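Local coordinates for protein purine nucleoside phosphorylase (Schistosoma mansoni, PDB 6BI9) that catalyses the reversible phosphorolysis of purine nucleosides such as inosine and guanosine, releasing the free base and a pentose 1-phosphate, at residues I138-L143 against V193-G198. Sequence-based numbering, arbitrary orientation.
Sequences INFPGL and VYAFNG. With DS7 (1,2,5-trimethyl-1H-pyrrole-3-carboxylic acid), chain G.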
ATOM      1  N   ILE A 138       2.989 -13.162   3.522  1.00 21.04           N
ATOM      2  CA  ILE A 138       1.916 -12.213   3.231  1.00 21.38           C
ATOM      3  C   ILE A 138       2.580 -10.855   2.958  1.00 20.99           C
ATOM      4  O   ILE A 138       3.180 -10.241   3.849  1.00 21.63           O
ATOM      5  CB  ILE A 138       0.881 -12.135   4.358  1.00 24.29           C
ATOM      6  CG1 ILE A 138       0.162 -13.496   4.477  1.00 31.91           C
ATOM      7  CG2 ILE A 138      -0.148 -11.042   4.063  1.00 23.72           C
ATOM      8  CD1 ILE A 138      -0.714 -13.599   5.646  1.00 37.59           C
ATOM      9  N   ASN A 139       2.469 -10.395   1.719  1.00 21.47           N
ATOM     10  CA  ASN A 139       3.215  -9.244   1.167  1.00 18.35           C
ATOM     11  C   ASN A 139       2.302  -8.022   1.124  1.00 18.34           C
ATOM     12  O   ASN A 139       1.670  -7.743   0.110  1.00 19.15           O
ATOM     13  CB  ASN A 139       3.713  -9.636  -0.220  1.00 18.78           C
ATOM     14  CG  ASN A 139       4.536  -8.573  -0.903  1.00 19.94           C
ATOM     15  OD1 ASN A 139       4.908  -7.568  -0.309  1.00 20.65           O
ATOM     16  ND2 ASN A 139       4.833  -8.813  -2.201  1.00 22.54           N
ATOM     17  N   PHE A 140       2.207  -7.289   2.235  1.00 18.43           N
ATOM     18  CA  PHE A 140       1.278  -6.160   2.256  1.00 18.85           C
ATOM     19  C   PHE A 140       1.664  -5.097   1.228  1.00 17.69           C
ATOM     20  O   PHE A 140       0.752  -4.594   0.537  1.00 19.05           O
ATOM     21  CB  PHE A 140       1.149  -5.596   3.684  1.00 22.43           C
ATOM     22  CG  PHE A 140       0.371  -6.509   4.634  1.00 22.40           C
ATOM     23  CD1 PHE A 140      -0.983  -6.687   4.490  1.00 31.72           C
ATOM     24  CD2 PHE A 140       1.015  -7.164   5.649  1.00 24.70           C
ATOM     25  CE1 PHE A 140      -1.685  -7.526   5.338  1.00 32.94           C
ATOM     26  CE2 PHE A 140       0.303  -8.025   6.509  1.00 28.72           C
ATOM     27  CZ  PHE A 140      -1.046  -8.180   6.351  1.00 27.16           C
ATOM     28  N   PRO A 141       2.937  -4.720   1.056  1.00 17.22           N
ATOM     29  CA  PRO A 141       3.263  -3.799  -0.053  1.00 20.11           C
ATOM     30  C   PRO A 141       2.811  -4.314  -1.416  1.00 20.75           C
ATOM     31  O   PRO A 141       2.328  -3.525  -2.251  1.00 20.40           O
ATOM     32  CB  PRO A 141       4.794  -3.666   0.038  1.00 19.67           C
ATOM     33  CG  PRO A 141       5.090  -3.850   1.512  1.00 18.70           C
ATOM     34  CD  PRO A 141       4.142  -5.000   1.870  1.00 18.04           C
ATOM     35  N   GLY A 142       2.961  -5.608  -1.670  1.00 18.56           N
ATOM     36  CA  GLY A 142       2.567  -6.168  -2.961  1.00 19.97           C
ATOM     37  C   GLY A 142       1.069  -6.141  -3.223  1.00 25.53           C
ATOM     38  O   GLY A 142       0.623  -5.860  -4.349  1.00 30.71           O
ATOM     39  N   LEU A 143       0.255  -6.425  -2.201  1.00 21.35           N
ATOM     40  CA  LEU A 143      -1.181  -6.265  -2.380  1.00 21.89           C
ATOM     41  C   LEU A 143      -1.561  -4.822  -2.666  1.00 21.97           C
ATOM     42  O   LEU A 143      -2.567  -4.583  -3.334  1.00 21.63           O
ATOM     43  CB  LEU A 143      -1.939  -6.742  -1.143  1.00 24.41           C
ATOM     44  CG  LEU A 143      -1.780  -8.248  -0.886  1.00 28.46           C
ATOM     45  CD1 LEU A 143      -2.373  -8.558   0.468  1.00 29.78           C
ATOM     46  CD2 LEU A 143      -2.481  -9.080  -1.964  1.00 34.40           C
ATOM     47  N   VAL A 193       4.686 -18.521   8.654  1.00 24.61           N
ATOM     48  CA  VAL A 193       4.354 -17.550   7.596  1.00 22.34           C
ATOM     49  C   VAL A 193       4.852 -16.153   7.998  1.00 24.19           C
ATOM     50  O   VAL A 193       4.535 -15.664   9.089  1.00 26.25           O
ATOM     51  CB  VAL A 193       2.832 -17.534   7.354  1.00 24.55           C
ATOM     52  CG1 VAL A 193       2.437 -16.430   6.356  1.00 24.43           C
ATOM     53  CG2 VAL A 193       2.322 -18.908   6.870  1.00 29.43           C
ATOM     54  N   TYR A 194       5.598 -15.495   7.101  1.00 21.68           N
ATOM     55  CA  TYR A 194       6.193 -14.171   7.332  1.00 20.98           C
ATOM     56  C   TYR A 194       5.347 -13.057   6.726  1.00 20.80           C
ATOM     57  O   TYR A 194       5.081 -13.071   5.516  1.00 23.55           O
ATOM     58  CB  TYR A 194       7.582 -14.138   6.709  1.00 22.33           C
ATOM     59  CG  TYR A 194       8.413 -12.849   6.841  1.00 19.97           C
ATOM     60  CD1 TYR A 194       9.387 -12.728   7.828  1.00 24.01           C
ATOM     61  CD2 TYR A 194       8.287 -11.781   5.940  1.00 18.49           C
ATOM     62  CE1 TYR A 194      10.180 -11.596   7.944  1.00 19.27           C
ATOM     63  CE2 TYR A 194       9.096 -10.625   6.050  1.00 21.38           C
ATOM     64  CZ  TYR A 194      10.030 -10.538   7.043  1.00 18.81           C
ATOM     65  OH  TYR A 194      10.824  -9.428   7.149  1.00 21.06           O
ATOM     66  N   ALA A 195       4.941 -12.085   7.555  1.00 19.33           N
ATOM     67  CA  ALA A 195       4.298 -10.862   7.067  1.00 20.96           C
ATOM     68  C   ALA A 195       5.342  -9.776   6.839  1.00 21.84           C
ATOM     69  O   ALA A 195       6.093  -9.427   7.757  1.00 20.60           O
ATOM     70  CB  ALA A 195       3.258 -10.337   8.055  1.00 24.18           C
ATOM     71  N   PHE A 196       5.310  -9.162   5.646  1.00 18.57           N
ATOM     72  CA  PHE A 196       6.186  -8.035   5.285  1.00 18.02           C
ATOM     73  C   PHE A 196       5.443  -6.723   5.586  1.00 19.90           C
ATOM     74  O   PHE A 196       4.429  -6.426   4.932  1.00 21.79           O
ATOM     75  CB  PHE A 196       6.570  -8.165   3.798  1.00 20.49           C
ATOM     76  CG  PHE A 196       7.466  -7.050   3.255  1.00 19.55           C
ATOM     77  CD1 PHE A 196       8.364  -6.348   4.070  1.00 21.48           C
ATOM     78  CD2 PHE A 196       7.388  -6.701   1.892  1.00 19.63           C
ATOM     79  CE1 PHE A 196       9.162  -5.335   3.552  1.00 21.16           C
ATOM     80  CE2 PHE A 196       8.175  -5.679   1.365  1.00 17.80           C
ATOM     81  CZ  PHE A 196       9.056  -4.977   2.184  1.00 18.56           C
ATOM     82  N   ASN A 197       5.916  -6.008   6.634  0.87 21.32           N
ATOM     83  CA  ASN A 197       5.555  -4.639   7.064  0.87 21.35           C
ATOM     84  C   ASN A 197       6.598  -3.731   6.423  0.87 25.37           C
ATOM     85  O   ASN A 197       7.776  -3.824   6.769  0.87 27.19           O
ATOM     86  CB  ASN A 197       5.678  -4.509   8.616  0.87 21.72           C
ATOM     87  CG  ASN A 197       5.651  -3.044   9.156  0.87 27.27           C
ATOM     88  OD1 ASN A 197       5.036  -2.152   8.584  0.87 27.91           O
ATOM     89  ND2 ASN A 197       6.328  -2.822  10.301  0.87 32.47           N
ATOM     90  N   GLY A 198       6.193  -2.820   5.566  1.00 23.75           N
ATOM     91  CA  GLY A 198       7.184  -2.009   4.867  1.00 19.67           C
ATOM     92  C   GLY A 198       8.142  -1.287   5.805  1.00 21.02           C
ATOM     93  O   GLY A 198       9.310  -1.078   5.456  1.00 28.19           O
TER
HETATM   94  C7  DS7 G 306      10.558  -6.780  16.569  0.91 44.43           C
HETATM   95  C4  DS7 G 306       8.292  -5.177  12.134  0.91 27.09           C
HETATM   96  C5  DS7 G 306       9.094  -5.976  14.618  0.91 39.34           C
HETATM   97  C6  DS7 G 306       7.862  -5.858  15.494  0.91 43.07           C
HETATM   98  C3  DS7 G 306       9.279  -5.710  13.225  0.91 32.98           C
HETATM   99  C2  DS7 G 306      10.658  -5.977  12.967  0.91 28.04           C
HETATM  100  C1  DS7 G 306      11.268  -6.403  14.162  0.91 36.49           C
HETATM  101  O   DS7 G 306       7.218  -4.620  12.375  0.91 30.30           O
HETATM  102  O1  DS7 G 306       8.583  -5.214  10.926  0.91 36.94           O
HETATM  103  N   DS7 G 306      10.307  -6.392  15.185  0.91 41.24           N
HETATM  104  C   DS7 G 306      12.715  -6.820  14.398  0.91 31.63           C
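Both Asn-139 and Phe-196 carry CG anti to the backbone N, with chi1 of -178° and 179°; the two side chains leave the same face of the sheet, and the matching torsions lay amide and ring side by side, pointing the same way. Asn-139 OD1 comes to the rim of the ring, 3.4 Å from Phe-196 CD2 and near the ring plane, the two flat groups turned 32° apart. Asn-139 is the N-cap of helix 140-143, and the same OD1 takes a weak bond from Gly-142 N. Just into that helix, Pro-141 crosses Phe-196 at about a right angle, its CG 3.6 Å from Phe-196 CE2, while its CD lies 3.4 Å from Phe-196 O.

Backbone bonds pair the strands at Ile-138. Ile-138 N gives a bond of 2.9 Å to Tyr-194 O, and Ile-138 O receives one of 3.0 Å from Phe-196 N, so a single residue of strand 131-139 straddles Ala-195 in strand 189-196, the alternation that defines a parallel bridge. These strands belong to the mixed central sheet of the phosphorylase superfamily fold, and both end here, one leading into the short helix, the other into the loop of Asn-197. On the opposite face from Asn-139, Ile-138 CG2 sits over one face of the Phe-140 ring, displaced toward its rim. The edge of that ring meets Phe-196 O, in its plane, and Ala-195 CB, 4.1 Å from Phe-140 CE2.

Past the strand end, Asn-197 ND2 donates a hydrogen bond of 2.9 Å to DS7 O, in the carboxyl group of the bound pyrrole acid, and a weak one to DS7 O1; Glu-203 N also bonds this ligand. Neighbouring subunits close around the pair: Glu-207 of a second subunit accepts from Asn-139 N, and Leu-143 of a third packs on Phe-140 and Pro-141.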